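Gram-negative insecticidal protein (Chromobacterium piscinae, PDB 6FBM) kills insects and, as a member of the MACPF and beta-tripod families, probably acts by forming pores in the membranes of target cells. Local coordinates at residues Arg97-Ser102 and Gln306-Ile311; Val355-Gln360 and Ser481-Val486; Lys188-Asp193 and Leu380-Ala385; Thr237-Lys242 and Tyr269-Asp274. All blocks are in the same frame, centred on the assembly; numbering follows the deposited sequence.

Overall arrangement
The four contacts sample an elongated toxin from its MACPF half to its beta-tripod half. Contact 4 ties two strand ends within the MACPF fold, and contact 1 fastens the chain leaving helix 300-304 back onto that fold; their centres are about 24 Å apart. Contact 3 is the bridge, its first segment lying in the MACPF part and its second in the C-terminal part. Along the chain its segments alternate with those of both contact 1 and contact 2. Contact 2 belongs to the sheets of the C-terminal half, with nearest atoms about 5 Å from contact 3 but its centre about 59 Å from that of contact 4. Contacts 1 and 2 lie on opposite sides of the chain's centre.

Contact 1: residues Arg97-Ser102 and Gln306-Ile311; sequences RYKLFS and QSQQSI
Gln308 reaches across to Tyr98 and Lys99 and grips the backbone there with its amide. From CB the chain sets off with CG beside its own backbone N, and Gln308 CG comes within 4.1 Å of Tyr98 CD1. A bend at chi2 (-46°) then turns the amide toward the facing loop, so that Gln308 CD sits at the edge of the Tyr98 ring, near its plane and 3.9 Å from Tyr98 CD1. The amide stands steeply to that ring. Gln308 OE1 receives Lys99 N at 2.7 Å, in the carbonyl plane and on a lone pair, while Gln308 NE2 gives a nearly straight bond of 2.9 Å to Lys99 O. A glutamine amide thus pairs with both polar backbone groups of one residue, much as a neighbouring beta strand would, and holds the MACPF loop before helix 102-108 to the chain that leaves helix 300-304. Gln308 NE2 also donates to Ser307 OG at 2.7 Å, again in the amide plane, which leaves the amide little freedom to rotate. Lys99 CB lies beside Gln308 OE1, 3.4 Å away. The extended Lys99 chain carries NZ to a salt bridge with Glu82, and Arg85 on the same helix binds Ser102 OG and Ser307 O.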
loop_
_atom_site.group_PDB
_atom_site.type_symbol
_atom_site.label_atom_id
_atom_site.label_comp_id
_atom_site.label_asym_id
_atom_site.label_seq_id
_atom_site.Cartn_x
_atom_site.Cartn_y
_atom_site.Cartn_z
ATOM N N ARG A 97 30.982 37.151 -17.309
ATOM C CA ARG A 97 31.209 36.105 -18.286
ATOM C C ARG A 97 31.892 34.985 -17.523
ATOM O O ARG A 97 32.971 34.527 -17.900
ATOM C CB ARG A 97 32.067 36.637 -19.452
ATOM C CG ARG A 97 31.458 37.823 -20.233
ATOM C CD ARG A 97 32.541 38.812 -20.750
ATOM N NE ARG A 97 32.099 40.198 -21.082
ATOM C CZ ARG A 97 31.941 41.231 -20.229
ATOM N NH1 ARG A 97 32.130 41.101 -18.912
ATOM N NH2 ARG A 97 31.560 42.429 -20.699
ATOM N N TYR A 98 31.262 34.553 -16.425
ATOM C CA TYR A 98 31.854 33.528 -15.555
ATOM C C TYR A 98 31.593 32.138 -16.095
ATOM O O TYR A 98 30.555 31.874 -16.706
ATOM C CB TYR A 98 31.331 33.640 -14.112
ATOM C CG TYR A 98 31.840 34.850 -13.351
ATOM C CD1 TYR A 98 33.079 34.831 -12.707
ATOM C CD2 TYR A 98 31.105 36.029 -13.307
ATOM C CE1 TYR A 98 33.560 35.949 -12.040
ATOM C CE2 TYR A 98 31.595 37.159 -12.646
ATOM C CZ TYR A 98 32.814 37.095 -12.004
ATOM O OH TYR A 98 33.289 38.183 -11.349
ATOM N N LYS A 99 32.554 31.252 -15.869
ATOM C CA LYS A 99 32.375 29.812 -16.060
ATOM C C LYS A 99 31.757 29.217 -14.797
ATOM O O LYS A 99 32.430 29.022 -13.773
ATOM C CB LYS A 99 33.716 29.132 -16.380
ATOM C CG LYS A 99 34.395 29.682 -17.620
ATOM C CD LYS A 99 35.806 29.147 -17.813
ATOM C CE LYS A 99 36.577 30.094 -18.714
ATOM N NZ LYS A 99 37.983 29.642 -18.915
ATOM N N LEU A 100 30.462 28.928 -14.897
ATOM C CA LEU A 100 29.662 28.447 -13.785
ATOM C C LEU A 100 29.553 26.953 -13.835
ATOM O O LEU A 100 29.974 26.326 -14.803
ATOM C CB LEU A 100 28.266 29.048 -13.848
ATOM C CG LEU A 100 28.155 30.572 -13.896
ATOM C CD1 LEU A 100 26.701 30.976 -14.042
ATOM C CD2 LEU A 100 28.757 31.187 -12.642
ATOM N N PHE A 101 29.012 26.394 -12.766
ATOM C CA PHE A 101 28.643 24.979 -12.697
ATOM C C PHE A 101 29.817 24.022 -12.913
ATOM O O PHE A 101 29.678 22.992 -13.566
ATOM C CB PHE A 101 27.492 24.677 -13.674
ATOM C CG PHE A 101 26.411 25.711 -13.660
ATOM C CD1 PHE A 101 25.807 26.094 -12.459
ATOM C CD2 PHE A 101 26.001 26.321 -14.831
ATOM C CE1 PHE A 101 24.819 27.064 -12.442
ATOM C CE2 PHE A 101 25.000 27.294 -14.816
ATOM C CZ PHE A 101 24.414 27.670 -13.616
ATOM N N SER A 102 30.964 24.361 -12.325
ATOM C CA SER A 102 32.199 23.556 -12.485
ATOM C C SER A 102 32.054 22.129 -11.955
ATOM O O SER A 102 32.668 21.220 -12.493
ATOM C CB SER A 102 33.421 24.257 -11.854
ATOM O OG SER A 102 33.576 25.578 -12.358
ATOM N N GLN A 306 39.050 30.754 -7.610
ATOM C CA GLN A 306 39.358 29.323 -7.668
ATOM C C GLN A 306 38.577 28.596 -8.780
ATOM O O GLN A 306 39.145 27.765 -9.500
ATOM C CB GLN A 306 39.092 28.665 -6.295
ATOM C CG GLN A 306 39.541 27.195 -6.178
ATOM C CD GLN A 306 39.095 26.470 -4.909
ATOM O OE1 GLN A 306 38.881 27.075 -3.854
ATOM N NE2 GLN A 306 38.974 25.144 -5.007
ATOM N N SER A 307 37.286 28.909 -8.924
ATOM C CA SER A 307 36.438 28.226 -9.899
ATOM C C SER A 307 36.801 28.565 -11.342
ATOM O O SER A 307 36.590 27.747 -12.227
ATOM C CB SER A 307 34.957 28.509 -9.648
ATOM O OG SER A 307 34.603 29.821 -10.041
ATOM N N GLN A 308 37.359 29.748 -11.579
ATOM C CA GLN A 308 37.695 30.174 -12.937
ATOM C C GLN A 308 39.036 29.677 -13.475
ATOM O O GLN A 308 39.362 29.988 -14.609
ATOM C CB GLN A 308 37.643 31.697 -13.049
ATOM C CG GLN A 308 36.305 32.304 -12.694
ATOM C CD GLN A 308 35.148 31.574 -13.344
ATOM O OE1 GLN A 308 34.834 31.803 -14.510
ATOM N NE2 GLN A 308 34.513 30.683 -12.594
ATOM N N GLN A 309 39.817 28.928 -12.693
ATOM C CA GLN A 309 41.054 28.334 -13.208
ATOM C C GLN A 309 40.709 27.441 -14.389
ATOM O O GLN A 309 39.685 26.753 -14.372
ATOM C CB GLN A 309 41.785 27.490 -12.154
ATOM C CG GLN A 309 42.506 28.277 -11.066
ATOM C CD GLN A 309 43.221 27.362 -10.062
ATOM O OE1 GLN A 309 44.373 26.944 -10.265
ATOM N NE2 GLN A 309 42.525 27.042 -8.966
ATOM N N SER A 310 41.570 27.459 -15.404
ATOM C CA SER A 310 41.436 26.567 -16.549
ATOM C C SER A 310 41.624 25.112 -16.139
ATOM O O SER A 310 42.314 24.797 -15.158
ATOM C CB SER A 310 42.442 26.922 -17.635
ATOM O OG SER A 310 41.969 28.042 -18.372
ATOM N N ILE A 311 40.985 24.228 -16.901
ATOM C CA ILE A 311 41.177 22.803 -16.743
ATOM C C ILE A 311 42.557 22.519 -17.307
ATOM O O ILE A 311 42.896 23.038 -18.379
ATOM C CB ILE A 311 40.118 21.994 -17.521
ATOM C CG1 ILE A 311 38.696 22.354 -17.056
ATOM C CG2 ILE A 311 40.370 20.489 -17.410
ATOM C CD1 ILE A 311 38.427 22.171 -15.572
#

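Contact 2: residues Val355-Gln360 and Ser481-Val486; sequences VGQFGQ and SCFAGV
Phe483 lays the far end of its ring against Gln357, overlapping the start of that side chain and the oxygen of its amide. Phe483 CE1 touches Gln357 CB at 3.5 Å, and Phe483 CZ meets Gln357 OE1 at the same 3.5 Å, with ring and amide planes inclined at 39°. The ring reaches this place because CG is wedged between the backbone N and the carbonyl carbon (chi1 53°). Phe358 C lies at the ring edge, 3.9 Å from Phe483 CE1.

Next to the ring the two backbones cross almost at right angles without a direct hydrogen bond. Cys482 CA points its hydrogen at Gln357 O, 3.5 Å away, and Cys482 SG rests 3.7 Å from Gly356 CA. A water completes the crossing: it accepts from Phe483 N at 3.0 Å and lies 3.0 Å from Gln357 O, to which it is placed to donate. Nearby, Phe358 CD1 comes 3.2 Å from Ser481 O.

Strand 358-360, which starts at Phe358 within the contact, and strand 484-486, just after Phe483, are edge strands of two separate three-stranded antiparallel sheets. Phe483 also touches Val343, Met422 and Leu469, one from each of three sheets, an arrangement consistent with the beta-tripod family. Gln357 OE1 accepts from Met422 N and its NE2 donates to Asn345. The chemistry is therefore mixed: an apolar ring packs at the junction, whereas the buried polar groups of Gln357 are served by Met422 of another sheet, by Asn345 of neighbouring strand 342-346 and probably by the water.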
loop_
_atom_site.group_PDB
_atom_site.type_symbol
_atom_site.label_atom_id
_atom_site.label_comp_id
_atom_site.label_asym_id
_atom_site.label_seq_id
_atom_site.Cartn_x
_atom_site.Cartn_y
_atom_site.Cartn_z
ATOM N N VAL A 355 56.058 8.403 -40.372
ATOM C CA VAL A 355 55.510 9.591 -41.045
ATOM C C VAL A 355 56.274 10.028 -42.302
ATOM O O VAL A 355 55.784 10.880 -43.062
ATOM C CB VAL A 355 55.405 10.770 -40.082
ATOM C CG1 VAL A 355 54.406 10.425 -38.993
ATOM C CG2 VAL A 355 56.755 11.141 -39.490
ATOM N N GLY A 356 57.456 9.439 -42.536
ATOM C CA GLY A 356 58.296 9.816 -43.668
ATOM C C GLY A 356 59.554 9.000 -43.747
ATOM O O GLY A 356 59.901 8.305 -42.792
ATOM N N GLN A 357 60.209 9.063 -44.907
ATOM C CA GLN A 357 61.536 8.465 -45.114
ATOM C C GLN A 357 62.616 9.421 -44.714
ATOM O O GLN A 357 62.444 10.636 -44.816
ATOM C CB GLN A 357 61.777 8.090 -46.580
ATOM C CG GLN A 357 61.480 6.645 -46.837
ATOM C CD GLN A 357 61.563 6.277 -48.275
ATOM O OE1 GLN A 357 61.731 7.124 -49.151
ATOM N NE2 GLN A 357 61.434 4.996 -48.542
ATOM N N PHE A 358 63.737 8.857 -44.290
ATOM C CA PHE A 358 64.964 9.630 -44.204
ATOM C C PHE A 358 65.690 9.557 -45.552
ATOM O O PHE A 358 65.808 8.458 -46.119
ATOM C CB PHE A 358 65.880 9.135 -43.081
ATOM C CG PHE A 358 67.007 10.050 -42.828
ATOM C CD1 PHE A 358 66.833 11.156 -42.006
ATOM C CD2 PHE A 358 68.218 9.889 -43.480
ATOM C CE1 PHE A 358 67.863 12.073 -41.804
ATOM C CE2 PHE A 358 69.263 10.797 -43.277
ATOM C CZ PHE A 358 69.077 11.876 -42.436
ATOM N N GLY A 359 66.163 10.702 -46.044
ATOM C CA GLY A 359 66.865 10.760 -47.332
ATOM C C GLY A 359 68.314 11.204 -47.239
ATOM O O GLY A 359 68.645 12.045 -46.410
ATOM N N GLN A 360 69.162 10.661 -48.112
ATOM C CA GLN A 360 70.605 10.938 -48.141
ATOM C C GLN A 360 71.110 11.133 -49.554
ATOM O O GLN A 360 70.735 10.372 -50.454
ATOM C CB GLN A 360 71.358 9.717 -47.682
ATOM C CG GLN A 360 71.710 9.719 -46.236
ATOM C CD GLN A 360 71.650 8.344 -45.665
ATOM O OE1 GLN A 360 70.727 8.027 -44.927
ATOM N NE2 GLN A 360 72.642 7.526 -45.983
ATOM N N SER A 481 63.125 15.446 -40.191
ATOM C CA SER A 481 64.123 14.521 -40.715
ATOM C C SER A 481 63.665 13.888 -42.019
ATOM O O SER A 481 64.218 12.890 -42.465
ATOM C CB SER A 481 64.393 13.436 -39.676
ATOM O OG SER A 481 64.636 14.008 -38.418
ATOM N N CYS A 482 62.659 14.480 -42.640
ATOM C CA CYS A 482 61.984 13.900 -43.775
ATOM C C CYS A 482 62.119 14.833 -44.967
ATOM O O CYS A 482 62.712 15.930 -44.862
ATOM C CB CYS A 482 60.523 13.679 -43.382
ATOM S SG CYS A 482 60.316 12.412 -42.079
ATOM N N PHE A 483 61.575 14.402 -46.101
ATOM C CA PHE A 483 61.643 15.215 -47.301
ATOM C C PHE A 483 60.307 15.373 -47.996
ATOM O O PHE A 483 59.355 14.677 -47.680
ATOM C CB PHE A 483 62.700 14.677 -48.265
ATOM C CG PHE A 483 62.550 13.239 -48.589
ATOM C CD1 PHE A 483 63.151 12.285 -47.794
ATOM C CD2 PHE A 483 61.840 12.834 -49.709
ATOM C CE1 PHE A 483 63.030 10.937 -48.096
ATOM C CE2 PHE A 483 61.731 11.496 -50.030
ATOM C CZ PHE A 483 62.321 10.550 -49.228
ATOM N N ALA A 484 60.256 16.319 -48.923
ATOM C CA ALA A 484 59.103 16.541 -49.766
ATOM C C ALA A 484 59.615 16.814 -51.164
ATOM O O ALA A 484 60.546 17.596 -51.322
ATOM C CB ALA A 484 58.329 17.739 -49.263
ATOM N N GLY A 485 59.037 16.173 -52.166
ATOM C CA GLY A 485 59.337 16.455 -53.557
ATOM C C GLY A 485 58.712 17.749 -54.084
ATOM O O GLY A 485 57.528 18.030 -53.873
ATOM N N VAL A 486 59.523 18.530 -54.777
ATOM C CA VAL A 486 59.071 19.664 -55.577
ATOM C C VAL A 486 59.285 19.259 -57.029
ATOM O O VAL A 486 60.369 18.790 -57.368
ATOM C CB VAL A 486 59.904 20.924 -55.248
ATOM C CG1 VAL A 486 59.407 22.118 -56.007
ATOM C CG2 VAL A 486 59.845 21.238 -53.752
HETATM O O HOH W 1 60.059 11.865 -46.115
#

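Contact 3: residues Lys188-Asp193 and Leu380-Ala385; sequences KTLKMD and LGVLKA
At the junction between the MACPF fold and the C-terminal half, the short 3-10 turn Thr189-Leu190, which follows strand 179-187, docks Leu190 onto the backbone of Leu380 and Gly381. Leu190 CB faces two carbonyl oxygens, Leu380 O at 3.5 Å and Gly381 O at 3.4 Å; the second of these oxygens also takes a hydrogen bond from Tyr415 OH. With CG beside the backbone N and the chain then extended (chi2 180°), Leu190 CD1 is carried to Val382 CG1 at 3.8 Å, the apolar pair of the contact. Lys191 lies next to it against the glycine: Lys191 CG is 3.8 Å from Gly381 CA. Gly381 has a positive phi, and its bare backbone lets the lysine methylenes come this near. Lys188 joins more loosely through its own methylenes, beside Leu380 CD2, and its NZ binds Asp379 O.

Polar links pass through solvent. One water accepts from Leu190 N at 3.2 Å and donates to Leu380 O at 2.9 Å; another donates to Leu190 O at 2.9 Å and accepts a weak bond from Lys384 NZ. Both backbone groups of Leu190 thus reach the facing segment through water, the second only weakly. The arrangement is that of a domain junction: a 3-10 turn at the end of a MACPF strand packs on the loop leading into strand 383-384, which pairs with strand 439-441 in the C-terminal half.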
loop_
_atom_site.group_PDB
_atom_site.type_symbol
_atom_site.label_atom_id
_atom_site.label_comp_id
_atom_site.label_asym_id
_atom_site.label_seq_id
_atom_site.Cartn_x
_atom_site.Cartn_y
_atom_site.Cartn_z
ATOM N N LYS A 188 35.705 11.422 -29.196
ATOM C CA LYS A 188 36.930 11.451 -29.945
ATOM C C LYS A 188 36.523 11.574 -31.415
ATOM O O LYS A 188 36.392 10.559 -32.112
ATOM C CB LYS A 188 37.698 10.149 -29.670
ATOM C CG LYS A 188 38.579 10.278 -28.419
ATOM C CD LYS A 188 38.854 9.057 -27.543
ATOM C CE LYS A 188 38.840 7.728 -28.252
ATOM N NZ LYS A 188 39.608 6.717 -27.452
ATOM N N THR A 189 36.294 12.798 -31.890
ATOM C CA THR A 189 35.698 12.975 -33.219
ATOM C C THR A 189 36.604 12.533 -34.371
ATOM O O THR A 189 36.131 12.116 -35.416
ATOM C CB THR A 189 35.239 14.437 -33.530
ATOM O OG1 THR A 189 36.321 15.346 -33.387
ATOM C CG2 THR A 189 34.137 14.887 -32.634
ATOM N N LEU A 190 37.911 12.610 -34.164
ATOM C CA LEU A 190 38.898 12.202 -35.151
ATOM C C LEU A 190 38.820 10.706 -35.472
ATOM O O LEU A 190 39.349 10.270 -36.497
ATOM C CB LEU A 190 40.315 12.587 -34.728
ATOM C CG LEU A 190 40.584 14.018 -34.283
ATOM C CD1 LEU A 190 42.044 14.186 -33.907
ATOM C CD2 LEU A 190 40.089 15.044 -35.290
ATOM N N LYS A 191 38.157 9.927 -34.626
ATOM C CA LYS A 191 37.877 8.512 -34.913
ATOM C C LYS A 191 36.498 8.251 -35.522
ATOM O O LYS A 191 36.073 7.102 -35.576
ATOM C CB LYS A 191 38.033 7.681 -33.635
ATOM C CG LYS A 191 39.377 7.855 -32.950
ATOM C CD LYS A 191 39.655 6.768 -31.930
ATOM C CE LYS A 191 40.057 5.441 -32.534
ATOM N NZ LYS A 191 39.711 4.365 -31.567
ATOM N N MET A 192 35.833 9.276 -36.051
ATOM C CA MET A 192 34.368 9.264 -36.158
ATOM C C MET A 192 33.706 9.642 -37.504
ATOM O O MET A 192 32.605 10.222 -37.496
ATOM C CB MET A 192 33.824 10.171 -35.038
ATOM C CG MET A 192 32.955 9.531 -34.005
ATOM S SD MET A 192 32.156 10.810 -33.018
ATOM C CE MET A 192 30.894 11.388 -34.145
ATOM N N ASP A 193 34.331 9.326 -38.649
ATOM C CA ASP A 193 33.654 9.471 -39.970
ATOM C C ASP A 193 32.978 10.844 -40.101
ATOM O O ASP A 193 31.846 10.982 -40.585
ATOM C CB ASP A 193 32.616 8.352 -40.181
ATOM C CG ASP A 193 33.219 6.929 -40.043
ATOM O OD1 ASP A 193 34.385 6.736 -40.459
ATOM O OD2 ASP A 193 32.538 6.003 -39.509
ATOM N N LEU A 380 43.482 8.968 -29.661
ATOM C CA LEU A 380 42.618 10.066 -30.051
ATOM C C LEU A 380 42.288 10.112 -31.527
ATOM O O LEU A 380 41.508 10.952 -31.925
ATOM C CB LEU A 380 43.297 11.380 -29.691
ATOM C CG LEU A 380 43.687 11.573 -28.247
ATOM C CD1 LEU A 380 44.460 12.842 -28.056
ATOM C CD2 LEU A 380 42.450 11.560 -27.386
ATOM N N GLY A 381 42.889 9.239 -32.332
ATOM C CA GLY A 381 42.801 9.304 -33.795
ATOM C C GLY A 381 43.552 10.455 -34.431
ATOM O O GLY A 381 43.190 10.890 -35.532
ATOM N N VAL A 382 44.583 10.964 -33.768
ATOM C CA VAL A 382 45.459 11.999 -34.376
ATOM C C VAL A 382 46.380 11.483 -35.476
ATOM O O VAL A 382 46.841 12.260 -36.321
ATOM C CB VAL A 382 46.320 12.748 -33.334
ATOM C CG1 VAL A 382 45.446 13.548 -32.391
ATOM C CG2 VAL A 382 47.189 11.807 -32.538
ATOM N N LEU A 383 46.685 10.181 -35.416
ATOM C CA LEU A 383 47.346 9.475 -36.487
ATOM C C LEU A 383 46.300 8.657 -37.177
ATOM O O LEU A 383 45.527 7.951 -36.528
ATOM C CB LEU A 383 48.420 8.540 -35.941
ATOM C CG LEU A 383 49.533 9.213 -35.123
ATOM C CD1 LEU A 383 50.511 8.173 -34.626
ATOM C CD2 LEU A 383 50.234 10.305 -35.926
ATOM N N LYS A 384 46.284 8.736 -38.499
ATOM C CA LYS A 384 45.387 7.936 -39.305
ATOM C C LYS A 384 46.101 7.553 -40.569
ATOM O O LYS A 384 46.823 8.371 -41.131
ATOM C CB LYS A 384 44.137 8.747 -39.638
ATOM C CG LYS A 384 43.015 7.943 -40.207
ATOM C CD LYS A 384 41.750 8.740 -40.350
ATOM C CE LYS A 384 40.663 7.781 -40.833
ATOM N NZ LYS A 384 39.409 8.524 -40.930
ATOM N N ALA A 385 45.902 6.321 -41.034
ATOM C CA ALA A 385 46.503 5.873 -42.306
ATOM C C ALA A 385 46.118 6.776 -43.485
ATOM O O ALA A 385 45.028 7.373 -43.499
ATOM C CB ALA A 385 46.121 4.423 -42.622
HETATM O O HOH W 2 39.397 12.851 -31.397
HETATM O O HOH W 3 38.686 11.315 -39.072
#

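Contact 4: residues Thr237-Lys242 and Tyr269-Asp274; sequences TATGGK and YATLMD
A single hydrogen bond joins the backbones of Gly241 and Tyr269: Gly241 N gives its proton to Tyr269 O at 3.0 Å, fairly straight at 160°, but it approaches from above the carbonyl plane. Thr271 OG1 donates within its own segment, to Leu272 O at 2.9 Å. Its position between the backbone N and the carbonyl carbon (chi1 67°) also lays Thr271 OG1 against Gly240 CA, 3.3 Å away.

The aromatic contact is a CH-pi interaction. Lys242 CA stands over one face of the Tyr269 ring, 3.8 Å from its centroid and only 10° off the normal. The two side chains then run side by side in the same direction, with Lys242 CB 4.0 Å from Tyr269 CE2, so that the lysine methylenes extend the cover beyond the ring centre. Tyr269 also packs on Gly45 of a neighbouring subunit.

Van der Waals packing fills the remainder. Thr239 CG2 approaches Leu272 O at 3.7 Å, while Met273 CB lies 3.6 Å from Thr239 O.

In the curled antiparallel MACPF sheet these are not partner strands: 232-239 pairs with 179-187, and 271-274 with 170-177, where Met273 and Asp274 both face Ala176 in a classic beta bulge. The glycine pair lets the chain turn off its strand close against Tyr269, and Trp262 binds Gly240 O while Ser265 binds Lys242 N. With one direct hydrogen bond across it, the contact probably depends largely on van der Waals packing, and the lysine backbone and methylenes, rather than its charge, meet the tyrosine.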
loop_
_atom_site.group_PDB
_atom_site.type_symbol
_atom_site.label_atom_id
_atom_site.label_comp_id
_atom_site.label_asym_id
_atom_site.label_seq_id
_atom_site.Cartn_x
_atom_site.Cartn_y
_atom_site.Cartn_z
ATOM N N THR A 237 22.501 11.641 -16.936
ATOM C CA THR A 237 22.185 12.101 -15.593
ATOM C C THR A 237 20.786 12.721 -15.569
ATOM O O THR A 237 20.433 13.536 -16.431
ATOM C CB THR A 237 23.214 13.128 -15.118
ATOM O OG1 THR A 237 24.507 12.546 -15.199
ATOM C CG2 THR A 237 23.008 13.494 -13.660
ATOM N N ALA A 238 20.000 12.328 -14.571
ATOM C CA ALA A 238 18.630 12.785 -14.443
ATOM C C ALA A 238 18.560 13.770 -13.281
ATOM O O ALA A 238 19.058 13.484 -12.206
ATOM C CB ALA A 238 17.705 11.609 -14.205
ATOM N N THR A 239 17.954 14.915 -13.505
ATOM C CA THR A 239 17.629 15.820 -12.410
ATOM C C THR A 239 16.124 15.848 -12.345
ATOM O O THR A 239 15.485 16.322 -13.275
ATOM C CB THR A 239 18.174 17.232 -12.645
ATOM O OG1 THR A 239 19.566 17.140 -12.869
ATOM C CG2 THR A 239 17.960 18.083 -11.448
ATOM N N GLY A 240 15.581 15.315 -11.254
ATOM C CA GLY A 240 14.149 15.177 -11.073
ATOM C C GLY A 240 13.715 13.908 -11.770
ATOM O O GLY A 240 14.473 13.308 -12.504
ATOM N N GLY A 241 12.484 13.504 -11.545
ATOM C CA GLY A 241 11.990 12.247 -12.097
ATOM C C GLY A 241 12.308 11.071 -11.208
ATOM O O GLY A 241 13.024 11.186 -10.205
ATOM N N LYS A 242 11.712 9.940 -11.548
ATOM C CA LYS A 242 11.920 8.695 -10.801
ATOM C C LYS A 242 13.420 8.361 -10.776
ATOM O O LYS A 242 14.072 8.393 -11.833
ATOM C CB LYS A 242 11.163 7.557 -11.456
ATOM C CG LYS A 242 11.111 6.296 -10.639
ATOM C CD LYS A 242 10.257 5.222 -11.260
ATOM C CE LYS A 242 9.863 4.191 -10.172
ATOM N NZ LYS A 242 9.888 2.725 -10.485
ATOM N N TYR A 269 7.678 13.181 -9.174
ATOM C CA TYR A 269 9.074 13.350 -8.807
ATOM C C TYR A 269 9.670 14.659 -9.276
ATOM O O TYR A 269 10.881 14.758 -9.398
ATOM C CB TYR A 269 9.872 12.210 -9.417
ATOM C CG TYR A 269 9.547 10.882 -8.830
ATOM C CD1 TYR A 269 10.212 10.453 -7.686
ATOM C CD2 TYR A 269 8.594 10.043 -9.405
ATOM C CE1 TYR A 269 9.971 9.209 -7.152
ATOM C CE2 TYR A 269 8.327 8.800 -8.858
ATOM C CZ TYR A 269 9.034 8.380 -7.745
ATOM O OH TYR A 269 8.813 7.131 -7.201
ATOM N N ALA A 270 8.828 15.652 -9.568
ATOM C CA ALA A 270 9.300 16.913 -10.126
ATOM C C ALA A 270 10.177 17.666 -9.143
ATOM O O ALA A 270 9.893 17.670 -7.955
ATOM C CB ALA A 270 8.134 17.781 -10.545
ATOM N N THR A 271 11.255 18.243 -9.663
ATOM C CA THR A 271 12.125 19.141 -8.909
ATOM C C THR A 271 12.560 20.283 -9.797
ATOM O O THR A 271 12.294 20.289 -10.982
ATOM C CB THR A 271 13.409 18.468 -8.383
ATOM O OG1 THR A 271 14.241 18.105 -9.495
ATOM C CG2 THR A 271 13.076 17.209 -7.585
ATOM N N LEU A 272 13.200 21.273 -9.198
ATOM C CA LEU A 272 13.912 22.287 -9.918
ATOM C C LEU A 272 14.854 21.506 -10.802
ATOM O O LEU A 272 15.518 20.609 -10.339
ATOM C CB LEU A 272 14.672 23.193 -8.949
ATOM C CG LEU A 272 15.681 24.194 -9.520
ATOM C CD1 LEU A 272 15.780 25.413 -8.598
ATOM C CD2 LEU A 272 17.056 23.614 -9.643
ATOM N N MET A 273 14.863 21.826 -12.083
ATOM C CA MET A 273 15.733 21.165 -13.029
ATOM C C MET A 273 16.208 22.023 -14.190
ATOM O O MET A 273 16.902 21.497 -15.064
ATOM C CB MET A 273 15.062 19.897 -13.570
ATOM C CG MET A 273 13.615 20.032 -14.005
ATOM S SD MET A 273 13.225 21.065 -15.432
ATOM C CE MET A 273 13.996 20.115 -16.705
ATOM N N ASP A 274 15.867 23.306 -14.239
ATOM C CA ASP A 274 16.355 24.147 -15.308
ATOM C C ASP A 274 16.276 25.603 -14.918
ATOM O O ASP A 274 15.469 26.007 -14.064
ATOM C CB ASP A 274 15.561 23.900 -16.598
ATOM C CG ASP A 274 16.391 24.106 -17.881
ATOM O OD1 ASP A 274 17.612 24.362 -17.800
ATOM O OD2 ASP A 274 15.773 23.991 -18.977
#